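Local atomic coordinates of GNAT family acetyltransferase (Mycobacterium smegmatis, PDB entry 6C30), a protein that probably transfers an acetyl group from acetyl-coenzyme A to the amino group of a protein or other acceptor, as a GNAT-family N-acetyltransferase of the RimJ type. Residues 18-26 with 208-216. Numbering follows the deposited sequence.
Sequences GPLRVPAGV and LVAAGRAEW. With GOL (glycerol), chain E.
Leu-20 rides against the bare backbone of Gly-212, where helix 208-216 lies across strand 18-22 almost at a right angle (87°) and the axes of the two segments pass within 5.5 Å at their closest. Gly-212 leaves a shallow hollow in the helix surface, and Leu-20 rests CA and CB there, its CA 3.6 Å from Gly-212 O. Beside them the Gly-212 CA sits 3.4 Å from Arg-21 O in a CA-H...O contact, while Arg-21 N donates a nearly straight hydrogen bond (164°) of 3.0 Å to Gly-212 O. That carbonyl also accepts the helical bond from Trp-216 N, which arrives from the opposite face of its plane.

Beyond the glycine, the forked end of Leu-20 fills the groove between Leu-208 and Arg-213, over Val-209. Its CD1 meets Leu-208 CD2, and CD2 lies 3.6 Å from Arg-213 CG; Met-137 of helix 130-143 packs on the same leucine. Val-22 CG1 adds a second bump against Leu-208 CD2. The Arg-213 head turns elsewhere, to a salt bridge with Asp-140.

At the other end, the Trp-216 indole is sandwiched between Pro-19 and a glycerol, probably from the crystallisation liquor. Pro-19, which follows a cis peptide bond, presses CG onto one face, 3.6 Å from the centroid of the five-membered ring in a CH-pi contact, and Val-26 CG1 meets the ring edge. The glycerol spreads over the opposite face. Arg-21 extends past Glu-215 CG with its own CG anti to the backbone N (chi1 -179°), then bends at chi3, and NE donates to glycerol O2 at 3.0 Å. The second subunit closes in here, its Asp-15 packing on Trp-216.

The arrangement joins the two ends of the chain: a C-terminal helix lies across the N-terminal edge hairpin of the GNAT-fold sheet, its strands linked by a type I turn from Val-22 to Gly-25.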
loop_
_atom_site.group_PDB
_atom_site.type_symbol
_atom_site.label_atom_id
_atom_site.label_comp_id
_atom_site.label_asym_id
_atom_site.label_seq_id
_atom_site.Cartn_x
_atom_site.Cartn_y
_atom_site.Cartn_z
ATOM N N GLY A 18 1.312 5.775 -7.120
ATOM C CA GLY A 18 0.439 4.692 -7.543
ATOM C C GLY A 18 -0.737 4.581 -6.590
ATOM O O GLY A 18 -1.069 5.545 -5.907
ATOM N N PRO A 19 -1.368 3.402 -6.515
ATOM C CA PRO A 19 -0.992 2.167 -7.206
ATOM C C PRO A 19 -1.362 2.127 -8.688
ATOM O O PRO A 19 -2.238 2.863 -9.158
ATOM C CB PRO A 19 -1.769 1.097 -6.437
ATOM C CG PRO A 19 -2.987 1.808 -5.962
ATOM C CD PRO A 19 -2.524 3.197 -5.620
ATOM N N LEU A 20 -0.667 1.256 -9.408
ATOM C CA LEU A 20 -0.975 0.959 -10.798
ATOM C C LEU A 20 -1.342 -0.498 -10.892
ATOM O O LEU A 20 -0.867 -1.311 -10.090
ATOM C CB LEU A 20 0.222 1.233 -11.706
ATOM C CG LEU A 20 0.925 2.582 -11.605
ATOM C CD1 LEU A 20 2.048 2.609 -12.615
ATOM C CD2 LEU A 20 -0.063 3.710 -11.854
ATOM N N ARG A 21 -2.162 -0.854 -11.874
ATOM C CA ARG A 21 -2.245 -2.254 -12.237
ATOM C C ARG A 21 -1.547 -2.414 -13.579
ATOM O O ARG A 21 -1.907 -1.741 -14.554
ATOM C CB ARG A 21 -3.691 -2.761 -12.301
ATOM C CG ARG A 21 -3.736 -4.242 -12.652
ATOM C CD ARG A 21 -5.113 -4.874 -12.460
ATOM N NE ARG A 21 -5.387 -5.351 -11.099
ATOM C CZ ARG A 21 -4.820 -6.414 -10.531
ATOM N NH1 ARG A 21 -3.887 -7.113 -11.169
ATOM N NH2 ARG A 21 -5.174 -6.775 -9.306
ATOM N N VAL A 22 -0.533 -3.276 -13.595
ATOM C CA VAL A 22 0.288 -3.554 -14.772
ATOM C C VAL A 22 0.322 -5.078 -14.939
ATOM O O VAL A 22 -0.220 -5.783 -14.096
ATOM C CB VAL A 22 1.704 -2.951 -14.620
ATOM C CG1 VAL A 22 1.636 -1.429 -14.608
ATOM C CG2 VAL A 22 2.384 -3.490 -13.374
ATOM N N PRO A 23 0.919 -5.594 -16.035
ATOM C CA PRO A 23 0.887 -7.053 -16.218
ATOM C C PRO A 23 1.358 -7.876 -15.012
ATOM O O PRO A 23 0.791 -8.929 -14.742
ATOM C CB PRO A 23 1.817 -7.257 -17.413
ATOM C CG PRO A 23 1.565 -6.048 -18.246
ATOM C CD PRO A 23 1.377 -4.911 -17.262
ATOM N N ALA A 24 2.349 -7.394 -14.275
ATOM C CA ALA A 24 2.874 -8.159 -13.150
ATOM C C ALA A 24 1.924 -8.218 -11.944
ATOM O O ALA A 24 2.006 -9.137 -11.130
ATOM C CB ALA A 24 4.228 -7.582 -12.715
ATOM N N GLY A 25 1.041 -7.230 -11.834
ATOM C CA GLY A 25 0.135 -7.143 -10.702
ATOM C C GLY A 25 -0.068 -5.705 -10.281
ATOM O O GLY A 25 0.032 -4.788 -11.092
ATOM N N VAL A 26 -0.382 -5.507 -9.006
ATOM C CA VAL A 26 -0.520 -4.156 -8.486
ATOM C C VAL A 26 0.849 -3.658 -8.025
ATOM O O VAL A 26 1.499 -4.289 -7.183
ATOM C CB VAL A 26 -1.530 -4.096 -7.317
ATOM C CG1 VAL A 26 -1.638 -2.674 -6.774
ATOM C CG2 VAL A 26 -2.906 -4.597 -7.788
ATOM N N LEU A 208 2.767 4.601 -19.662
ATOM C CA LEU A 208 2.722 3.461 -18.750
ATOM C C LEU A 208 1.909 3.808 -17.501
ATOM O O LEU A 208 1.035 3.042 -17.078
ATOM C CB LEU A 208 4.149 3.030 -18.375
ATOM C CG LEU A 208 4.385 1.696 -17.653
ATOM C CD1 LEU A 208 5.869 1.327 -17.707
ATOM C CD2 LEU A 208 3.905 1.698 -16.194
ATOM N N VAL A 209 2.202 4.960 -16.911
ATOM C CA VAL A 209 1.508 5.376 -15.707
ATOM C C VAL A 209 0.020 5.619 -15.987
ATOM O O VAL A 209 -0.837 5.187 -15.216
ATOM C CB VAL A 209 2.159 6.636 -15.106
ATOM C CG1 VAL A 209 1.246 7.269 -14.073
ATOM C CG2 VAL A 209 3.508 6.287 -14.489
ATOM N N ALA A 210 -0.291 6.278 -17.102
ATOM C CA ALA A 210 -1.690 6.570 -17.431
ATOM C C ALA A 210 -2.476 5.278 -17.626
ATOM O O ALA A 210 -3.581 5.139 -17.106
ATOM C CB ALA A 210 -1.773 7.445 -18.673
ATOM N N ALA A 211 -1.902 4.331 -18.359
ATOM C CA ALA A 211 -2.544 3.045 -18.583
ATOM C C ALA A 211 -2.669 2.275 -17.272
ATOM O O ALA A 211 -3.680 1.618 -17.020
ATOM C CB ALA A 211 -1.770 2.228 -19.609
ATOM N N GLY A 212 -1.640 2.364 -16.432
ATOM C CA GLY A 212 -1.638 1.642 -15.171
ATOM C C GLY A 212 -2.685 2.172 -14.210
ATOM O O GLY A 212 -3.309 1.401 -13.470
ATOM N N ARG A 213 -2.876 3.488 -14.213
ATOM C CA ARG A 213 -3.909 4.102 -13.388
ATOM C C ARG A 213 -5.294 3.721 -13.879
ATOM O O ARG A 213 -6.171 3.390 -13.079
ATOM C CB ARG A 213 -3.773 5.621 -13.378
ATOM C CG ARG A 213 -2.575 6.132 -12.589
ATOM C CD ARG A 213 -2.353 7.618 -12.769
ATOM N NE ARG A 213 -1.310 8.093 -11.864
ATOM C CZ ARG A 213 -0.692 9.262 -11.981
ATOM N NH1 ARG A 213 -1.005 10.085 -12.975
ATOM N NH2 ARG A 213 0.245 9.602 -11.107
ATOM N N ALA A 214 -5.491 3.784 -15.193
ATOM C CA ALA A 214 -6.782 3.437 -15.783
ATOM C C ALA A 214 -7.134 1.981 -15.491
ATOM O O ALA A 214 -8.280 1.663 -15.164
ATOM C CB ALA A 214 -6.767 3.691 -17.289
ATOM N N GLU A 215 -6.152 1.094 -15.602
ATOM C CA GLU A 215 -6.390 -0.316 -15.346
ATOM C C GLU A 215 -6.723 -0.563 -13.878
ATOM O O GLU A 215 -7.619 -1.354 -13.559
ATOM C CB GLU A 215 -5.179 -1.152 -15.759
ATOM C CG GLU A 215 -5.406 -2.656 -15.717
ATOM C CD GLU A 215 -6.467 -3.136 -16.703
ATOM O OE1 GLU A 215 -6.763 -2.417 -17.680
ATOM O OE2 GLU A 215 -7.001 -4.246 -16.495
ATOM N N TRP A 216 -6.006 0.110 -12.982
ATOM C CA TRP A 216 -6.273 -0.023 -11.553
ATOM C C TRP A 216 -7.706 0.393 -11.228
ATOM O O TRP A 216 -8.381 -0.257 -10.423
ATOM C CB TRP A 216 -5.285 0.813 -10.719
ATOM C CG TRP A 216 -5.349 0.462 -9.251
ATOM C CD1 TRP A 216 -4.562 -0.444 -8.593
ATOM C CD2 TRP A 216 -6.267 0.981 -8.277
ATOM N NE1 TRP A 216 -4.936 -0.523 -7.272
ATOM C CE2 TRP A 216 -5.978 0.344 -7.051
ATOM C CE3 TRP A 216 -7.303 1.918 -8.323
ATOM C CZ2 TRP A 216 -6.682 0.620 -5.881
ATOM C CZ3 TRP A 216 -8.009 2.191 -7.156
ATOM C CH2 TRP A 216 -7.692 1.541 -5.953
HETATM C C1 GOL E . -6.899 -3.782 -7.506
HETATM O O1 GOL E . -8.135 -4.168 -6.949
HETATM C C2 GOL E . -7.241 -2.761 -8.553
HETATM O O2 GOL E . -7.408 -3.549 -9.722
HETATM C C3 GOL E . -8.520 -2.075 -8.022
HETATM O O3 GOL E . -9.652 -2.252 -8.857
#